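PDB 4WU0: similar to yteR (Bacilus subtilis) from Clostridium acetobutylicum, which probably hydrolyses unsaturated rhamnogalacturonan fragments derived from pectin, as a glycoside hydrolase of family GH105. Local coordinates for residues His157-Thr162 / Val206-Asp211; Glu163-Asp168 / His176-Ser181; Ser245-Gln250 / Ser265-Ile270. All coordinates share one frame; numbering follows the deposited sequence.

Interaction 1: His157-Thr162 / Val206-Asp211; sequences HQFIIT and VMALAD
Phe159 of helix 152-166 packs against Ala208 and Leu209 of helix 199-215 in a small helix-to-helix contact inside the helical barrel, apolar between these two segments. The two segments bury 135 Å² between them. Their closest CA atoms, those of Phe159 and Leu209, are 7.8 Å apart. The Phe159 ring makes all the contacts from the first segment. Its CG lies anti to the carbonyl carbon (chi1 -79°), and its CB already points toward helix 199-215. Phe159 CE1 meets Ala208 CB at 3.6 Å. This methyl sits at the ring edge, in the ring plane. Leu209 approaches differently: its CD2 methyl comes obliquely to Phe159 CD1, also at 3.6 Å. The Phe159 and Leu209 side chains run past each other in opposite directions. Helices packed side by side in this way build the (alpha/alpha)6 barrel, the fold of the six-hairpin glycosidases to which family 88 belongs. Thr137 of helix 129-146 and Leu226 of helix 223-240 also touch Phe159, and Ile229 touches Leu209. Tyr205, just before segment 206-211, adds a polar link alongside, with its OH bonded to Phe159 O. Within helix 152-166, Thr162 OG1 bonds to Gln158 O at 2.8 Å. That oxygen also accepts Thr162 N, and the two donors reach it from opposite faces of the carbonyl plane.

Interaction 2: Glu163-Asp168 / His176-Ser181; sequences EKNLKD and HAYDES
Asn165, near the C-terminal end of helix 152-166, lies over a face of the Tyr178 ring on strand 177-179. Asn165 CB starts the contact, 4.0 Å from the Tyr178 ring centroid and 12° off the ring normal, a CH-pi interaction. With Asn165 CG anti to the carbonyl carbon (chi1 -72°), the amide is carried over the ring. Asn165 CG is 3.8 Å from Tyr178 CE2. The amide spreads nearly flat, with the two planes 16° apart. Asn165 OD1 reaches toward the phenol end and lies 3.9 Å from Tyr178 OH. Asn165 ND2 lies 3.8 Å from Tyr178 CE2, but its hydrogen bond goes to Glu114 OE1. The opposite face of the ring is met by the backbone N of Glu180, so the tyrosine is sandwiched between helix and turn. Leu166 extends the contact toward the ring's root. Leu166 CD1 packs on Tyr178 CB at 3.4 Å, while Leu166 CD2 lies against the backbone of His176 and Ala177. The C-terminal end of helix 152-166 thus packs on one strand of a two-stranded antiparallel sheet, whose other strand is 126-128. Beyond Tyr178, Asp179 OD1 accepts Ser181 N at 3.0 Å in an Asx turn, and it also accepts Ser181 OG. Across the contact itself the chemistry is dispersion and stacking, and the bond to Glu114 would help keep the Asn165 amide from turning on the ring.

Interaction 3: Ser245-Gln250 / Ser265-Ile270; sequences SKVWYQ and SGSSMI
Trp248 CG and Ser267 OG both lie anti to the carbonyl carbon of their own residue (chi1 -74° and -68°), and Ile270 CG1 does the same. In Ser267 this sets OG beside its own backbone N, facing the loop 245-250. There Ser267 OG accepts Trp248 N at 2.9 Å, with an N-H...O angle of 151°. Ser267 OG also bonds to Glu263 O one turn earlier, so the hydroxyl ties the loop to the start of the helix. Val247 CB packs on Ser267 OG at 3.5 Å. The indole lies against Ile270. The CG2 methyl of Ile270 sits over one face of the Trp248 six-membered ring, 3.7 Å from its centroid, in a CH-pi contact. Ile270 CG2 comes closest to Trp248 CH2, at 3.6 Å. Ile270 CD1 reaches back to Trp248 CG at 3.8 Å, so both branches of Ile270 lie against the indole. Trp248 NE1 is used elsewhere, bonded to Leu237 O near the C-terminal end of helix 223-240. Segment 245-250 opens with an ST turn, in which Ser245 OG accepts Val247 N. The loop connects helices 223-240 and 264-279 of the barrel, and its Trp248 bonds to the first helix and packs on the second. Leu298 and Phe302 of helix 288-302 adjoin Ser267 and Val247, while Pro350 and Phe351 of helix 345-360 touch Ser268.

Interaction 1 packs two barrel helices; interactions 2 and 3 join helices to a strand and a loop. Interactions 1 and 2 share helix 152-166. Their centres are about 13 Å apart, and their first segments adjoin in sequence. Interaction 2 is a local closure, with strand 177-179 following the helix. Interaction 1 spans further, to helix 199-215 beyond that strand. Interaction 3 comes later in the chain, where the loop after helix 223-240 meets helix 264-279. Its centre is about 19 Å from that of interaction 1 and 22 Å from that of interaction 2. Met207 CE touches Met269 CG at 3.8 Å, which links interactions 1 and 3. Interior helix packing is thus joined to contacts with the connecting segments.

Interaction 1: His157-Thr162 / Val206-Asp211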
# COMPACT_ATOMS: atom_id res chain seq x y z
N HIS A 157 8.98 -15.72 -0.16
CA HIS A 157 8.19 -16.79 0.46
C HIS A 157 6.93 -16.21 1.12
O HIS A 157 5.84 -16.81 1.06
CB HIS A 157 9.05 -17.50 1.51
CG HIS A 157 8.35 -18.61 2.23
ND1 HIS A 157 8.11 -19.84 1.65
CD2 HIS A 157 7.85 -18.68 3.48
CE1 HIS A 157 7.50 -20.63 2.52
NE2 HIS A 157 7.33 -19.94 3.64
N GLN A 158 7.05 -15.04 1.73
CA GLN A 158 5.88 -14.44 2.37
C GLN A 158 4.80 -14.07 1.36
O GLN A 158 3.61 -14.29 1.61
CB GLN A 158 6.27 -13.23 3.20
CG GLN A 158 7.22 -13.64 4.32
CD GLN A 158 7.19 -12.72 5.49
OE1 GLN A 158 6.11 -12.30 5.94
NE2 GLN A 158 8.37 -12.39 6.00
N PHE A 159 5.19 -13.55 0.21
CA PHE A 159 4.22 -13.29 -0.85
C PHE A 159 3.56 -14.55 -1.37
O PHE A 159 2.36 -14.55 -1.63
CB PHE A 159 4.88 -12.57 -2.04
CG PHE A 159 5.06 -11.10 -1.80
CD1 PHE A 159 4.05 -10.22 -2.11
CD2 PHE A 159 6.23 -10.61 -1.23
CE1 PHE A 159 4.19 -8.87 -1.88
CE2 PHE A 159 6.38 -9.25 -1.00
CZ PHE A 159 5.36 -8.38 -1.32
N ILE A 160 4.35 -15.60 -1.54
CA ILE A 160 3.85 -16.85 -2.10
C ILE A 160 2.87 -17.55 -1.15
O ILE A 160 1.83 -18.04 -1.57
CB ILE A 160 5.02 -17.77 -2.46
CG1 ILE A 160 5.75 -17.20 -3.68
CG2 ILE A 160 4.56 -19.19 -2.75
CD1 ILE A 160 7.13 -17.78 -3.94
N ILE A 161 3.20 -17.58 0.12
CA ILE A 161 2.34 -18.20 1.12
C ILE A 161 1.06 -17.37 1.28
O ILE A 161 -0.02 -17.93 1.48
CB ILE A 161 3.07 -18.33 2.47
CG1 ILE A 161 4.23 -19.32 2.36
CG2 ILE A 161 2.11 -18.77 3.59
CD1 ILE A 161 3.85 -20.71 1.96
N THR A 162 1.18 -16.05 1.22
CA THR A 162 0.00 -15.21 1.34
C THR A 162 -0.97 -15.51 0.20
O THR A 162 -2.16 -15.65 0.41
CB THR A 162 0.39 -13.73 1.39
OG1 THR A 162 1.15 -13.51 2.58
CG2 THR A 162 -0.83 -12.83 1.39
N VAL A 206 -1.21 -5.68 -4.63
CA VAL A 206 -0.63 -5.45 -5.96
C VAL A 206 0.48 -4.39 -5.97
O VAL A 206 1.48 -4.54 -6.68
CB VAL A 206 -1.68 -5.21 -7.07
CG1 VAL A 206 -2.54 -6.44 -7.25
CG2 VAL A 206 -2.55 -4.00 -6.81
N MET A 207 0.36 -3.35 -5.15
CA MET A 207 1.48 -2.42 -5.01
C MET A 207 2.69 -3.13 -4.43
O MET A 207 3.82 -2.90 -4.88
CB MET A 207 1.15 -1.26 -4.10
CG MET A 207 2.22 -0.25 -4.11
SD MET A 207 1.71 1.17 -3.17
CE MET A 207 0.30 1.52 -4.10
N ALA A 208 2.45 -3.94 -3.41
CA ALA A 208 3.52 -4.68 -2.75
C ALA A 208 4.26 -5.56 -3.74
O ALA A 208 5.49 -5.62 -3.72
CB ALA A 208 2.98 -5.51 -1.61
N LEU A 209 3.52 -6.25 -4.60
CA LEU A 209 4.14 -7.08 -5.62
C LEU A 209 4.99 -6.26 -6.59
O LEU A 209 6.17 -6.57 -6.82
CB LEU A 209 3.08 -7.89 -6.38
CG LEU A 209 2.43 -9.06 -5.62
CD1 LEU A 209 1.12 -9.47 -6.27
CD2 LEU A 209 3.37 -10.25 -5.62
N ALA A 210 4.40 -5.21 -7.15
CA ALA A 210 5.12 -4.40 -8.11
C ALA A 210 6.40 -3.81 -7.50
O ALA A 210 7.45 -3.82 -8.13
CB ALA A 210 4.23 -3.29 -8.67
N ASP A 211 6.30 -3.30 -6.29
CA ASP A 211 7.42 -2.63 -5.65
C ASP A 211 8.49 -3.63 -5.18
O ASP A 211 9.69 -3.30 -5.13
CB ASP A 211 6.95 -1.81 -4.47
CG ASP A 211 6.07 -0.63 -4.86
OD1 ASP A 211 5.97 -0.28 -6.07
OD2 ASP A 211 5.50 0.00 -3.93

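Interaction 2: Glu163-Asp168 / His176-Ser181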
# COMPACT_ATOMS: atom_id res chain seq x y z
N GLU A 163 -0.47 -15.61 -1.02
CA GLU A 163 -1.36 -15.92 -2.12
C GLU A 163 -1.97 -17.32 -1.95
O GLU A 163 -3.16 -17.50 -2.20
CB GLU A 163 -0.63 -15.82 -3.46
CG GLU A 163 -1.53 -15.96 -4.65
CD GLU A 163 -1.48 -17.33 -5.32
OE1 GLU A 163 -0.97 -18.30 -4.71
OE2 GLU A 163 -1.98 -17.43 -6.45
N LYS A 164 -1.19 -18.30 -1.49
CA LYS A 164 -1.69 -19.65 -1.30
C LYS A 164 -2.87 -19.67 -0.33
O LYS A 164 -3.88 -20.33 -0.56
CB LYS A 164 -0.58 -20.56 -0.79
CG LYS A 164 -1.03 -21.98 -0.50
CD LYS A 164 0.12 -22.84 0.02
CE LYS A 164 -0.28 -24.30 0.05
NZ LYS A 164 -0.89 -24.73 1.34
N ASN A 165 -2.74 -18.92 0.76
CA ASN A 165 -3.74 -18.97 1.83
C ASN A 165 -4.91 -18.03 1.63
O ASN A 165 -6.00 -18.32 2.14
CB ASN A 165 -3.11 -18.68 3.19
CG ASN A 165 -2.22 -19.82 3.71
OD1 ASN A 165 -2.56 -20.99 3.61
ND2 ASN A 165 -1.08 -19.45 4.27
N LEU A 166 -4.71 -16.90 0.94
CA LEU A 166 -5.76 -15.88 0.87
C LEU A 166 -6.52 -15.81 -0.45
O LEU A 166 -7.53 -15.12 -0.53
CB LEU A 166 -5.20 -14.48 1.20
CG LEU A 166 -4.98 -14.22 2.69
CD1 LEU A 166 -3.85 -15.06 3.29
CD2 LEU A 166 -4.73 -12.77 2.96
N LYS A 167 -6.06 -16.52 -1.47
CA LYS A 167 -6.71 -16.47 -2.77
C LYS A 167 -8.00 -17.27 -2.84
O LYS A 167 -8.09 -18.40 -2.35
CB LYS A 167 -5.77 -16.98 -3.87
CG LYS A 167 -6.34 -16.86 -5.29
CD LYS A 167 -5.33 -17.30 -6.36
CE LYS A 167 -5.09 -18.81 -6.34
NZ LYS A 167 -6.24 -19.59 -6.90
N ASP A 168 -9.00 -16.67 -3.49
CA ASP A 168 -10.23 -17.35 -3.87
C ASP A 168 -10.03 -17.98 -5.25
O ASP A 168 -9.75 -17.27 -6.21
CB ASP A 168 -11.38 -16.35 -3.93
CG ASP A 168 -12.63 -16.94 -4.52
OD1 ASP A 168 -12.87 -18.14 -4.29
OD2 ASP A 168 -13.38 -16.21 -5.21
N HIS A 176 -9.28 -10.06 2.40
CA HIS A 176 -8.57 -9.07 3.20
C HIS A 176 -7.61 -9.72 4.22
O HIS A 176 -6.46 -9.32 4.33
CB HIS A 176 -9.62 -8.22 3.90
CG HIS A 176 -9.09 -7.06 4.69
ND1 HIS A 176 -9.92 -6.18 5.35
CD2 HIS A 176 -7.83 -6.64 4.95
CE1 HIS A 176 -9.20 -5.28 5.98
NE2 HIS A 176 -7.93 -5.52 5.74
N ALA A 177 -8.08 -10.75 4.92
CA ALA A 177 -7.30 -11.34 6.00
C ALA A 177 -7.58 -12.82 6.20
O ALA A 177 -8.61 -13.36 5.75
CB ALA A 177 -7.58 -10.60 7.30
N TYR A 178 -6.66 -13.44 6.94
CA TYR A 178 -6.60 -14.87 7.19
C TYR A 178 -6.16 -15.06 8.64
O TYR A 178 -5.20 -14.43 9.07
CB TYR A 178 -5.56 -15.49 6.24
CG TYR A 178 -5.14 -16.90 6.53
CD1 TYR A 178 -6.04 -17.95 6.47
CD2 TYR A 178 -3.82 -17.20 6.85
CE1 TYR A 178 -5.64 -19.26 6.73
CE2 TYR A 178 -3.41 -18.50 7.09
CZ TYR A 178 -4.33 -19.52 7.02
OH TYR A 178 -3.91 -20.82 7.27
N ASP A 179 -6.86 -15.91 9.38
CA ASP A 179 -6.47 -16.30 10.73
C ASP A 179 -6.10 -17.78 10.71
O ASP A 179 -6.96 -18.65 10.64
CB ASP A 179 -7.61 -16.09 11.72
CG ASP A 179 -7.20 -16.40 13.15
OD1 ASP A 179 -6.06 -16.85 13.37
OD2 ASP A 179 -8.03 -16.23 14.05
N GLU A 180 -4.81 -18.06 10.76
CA GLU A 180 -4.31 -19.43 10.71
C GLU A 180 -4.89 -20.29 11.83
O GLU A 180 -5.06 -21.50 11.68
CB GLU A 180 -2.79 -19.36 10.82
CG GLU A 180 -2.07 -20.64 10.98
CD GLU A 180 -0.60 -20.42 10.79
OE1 GLU A 180 0.11 -20.17 11.80
OE2 GLU A 180 -0.18 -20.44 9.62
N SER A 181 -5.23 -19.65 12.95
CA SER A 181 -5.73 -20.36 14.11
C SER A 181 -7.23 -20.56 14.00
O SER A 181 -7.81 -21.35 14.73
CB SER A 181 -5.38 -19.60 15.39
OG SER A 181 -6.23 -18.49 15.60

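Interaction 3: Ser245-Gln250 / Ser265-Ile270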
# COMPACT_ATOMS: atom_id res chain seq x y z
N SER A 245 -17.36 3.56 -15.00
CA SER A 245 -16.39 4.48 -14.42
C SER A 245 -14.93 4.09 -14.69
O SER A 245 -14.04 4.94 -14.64
CB SER A 245 -16.58 4.55 -12.92
OG SER A 245 -16.22 3.32 -12.31
N LYS A 246 -14.70 2.80 -14.94
CA LYS A 246 -13.36 2.23 -15.10
C LYS A 246 -12.55 2.16 -13.82
O LYS A 246 -11.34 1.96 -13.88
CB LYS A 246 -12.56 2.95 -16.20
CG LYS A 246 -13.30 3.02 -17.53
CD LYS A 246 -13.76 1.65 -18.01
CE LYS A 246 -14.43 1.76 -19.39
NZ LYS A 246 -15.23 0.56 -19.74
N VAL A 247 -13.22 2.29 -12.67
CA VAL A 247 -12.54 2.16 -11.39
C VAL A 247 -13.19 1.02 -10.57
O VAL A 247 -13.94 0.19 -11.14
CB VAL A 247 -12.41 3.51 -10.64
CG1 VAL A 247 -11.74 4.54 -11.60
CG2 VAL A 247 -13.74 4.05 -10.14
N TRP A 248 -12.88 0.97 -9.27
CA TRP A 248 -13.20 -0.19 -8.46
C TRP A 248 -14.01 0.16 -7.20
O TRP A 248 -13.89 1.25 -6.67
CB TRP A 248 -11.91 -0.94 -8.07
CG TRP A 248 -11.35 -1.71 -9.23
CD1 TRP A 248 -11.59 -3.02 -9.51
CD2 TRP A 248 -10.47 -1.23 -10.26
NE1 TRP A 248 -10.94 -3.38 -10.66
CE2 TRP A 248 -10.24 -2.31 -11.14
CE3 TRP A 248 -9.86 0.00 -10.52
CZ2 TRP A 248 -9.41 -2.19 -12.28
CZ3 TRP A 248 -9.06 0.12 -11.65
CH2 TRP A 248 -8.85 -0.97 -12.52
N TYR A 249 -14.81 -0.81 -6.77
CA TYR A 249 -15.65 -0.68 -5.58
C TYR A 249 -14.94 -1.03 -4.29
O TYR A 249 -13.98 -1.81 -4.26
CB TYR A 249 -16.85 -1.60 -5.71
CG TYR A 249 -17.88 -1.12 -6.69
CD1 TYR A 249 -18.86 -0.23 -6.29
CD2 TYR A 249 -17.86 -1.55 -8.01
CE1 TYR A 249 -19.81 0.21 -7.18
CE2 TYR A 249 -18.81 -1.12 -8.90
CZ TYR A 249 -19.76 -0.22 -8.48
OH TYR A 249 -20.71 0.24 -9.36
N GLN A 250 -15.45 -0.44 -3.20
CA GLN A 250 -15.03 -0.79 -1.84
C GLN A 250 -15.09 -2.30 -1.57
O GLN A 250 -14.11 -2.88 -1.09
CB GLN A 250 -15.93 -0.03 -0.85
CG GLN A 250 -15.89 -0.46 0.59
CD GLN A 250 -14.72 0.14 1.35
OE1 GLN A 250 -13.70 0.48 0.76
NE2 GLN A 250 -14.84 0.20 2.67
N SER A 265 -8.95 5.06 -2.83
CA SER A 265 -7.62 4.60 -2.47
C SER A 265 -7.29 3.26 -3.13
O SER A 265 -6.25 3.12 -3.75
CB SER A 265 -7.41 4.59 -0.95
OG SER A 265 -8.14 3.55 -0.32
N GLY A 266 -8.19 2.29 -3.02
CA GLY A 266 -7.98 1.02 -3.70
C GLY A 266 -7.87 1.20 -5.21
O GLY A 266 -6.98 0.62 -5.83
N SER A 267 -8.74 2.01 -5.81
CA SER A 267 -8.69 2.24 -7.25
C SER A 267 -7.36 2.84 -7.67
O SER A 267 -6.79 2.43 -8.67
CB SER A 267 -9.84 3.16 -7.68
OG SER A 267 -11.09 2.51 -7.53
N SER A 268 -6.85 3.81 -6.91
CA SER A 268 -5.58 4.45 -7.24
C SER A 268 -4.42 3.46 -7.16
O SER A 268 -3.49 3.49 -7.98
CB SER A 268 -5.32 5.65 -6.33
OG SER A 268 -6.22 6.72 -6.58
N MET A 269 -4.46 2.62 -6.13
CA MET A 269 -3.41 1.62 -5.91
C MET A 269 -3.39 0.64 -7.08
O MET A 269 -2.31 0.26 -7.56
CB MET A 269 -3.67 0.86 -4.63
CG MET A 269 -3.46 1.64 -3.40
SD MET A 269 -3.75 0.64 -1.94
CE MET A 269 -3.57 1.91 -0.70
N ILE A 270 -4.57 0.25 -7.53
CA ILE A 270 -4.69 -0.71 -8.63
C ILE A 270 -4.16 -0.07 -9.91
O ILE A 270 -3.44 -0.71 -10.68
CB ILE A 270 -6.15 -1.17 -8.80
CG1 ILE A 270 -6.55 -1.98 -7.57
CG2 ILE A 270 -6.34 -1.99 -10.08
CD1 ILE A 270 -8.03 -2.20 -7.39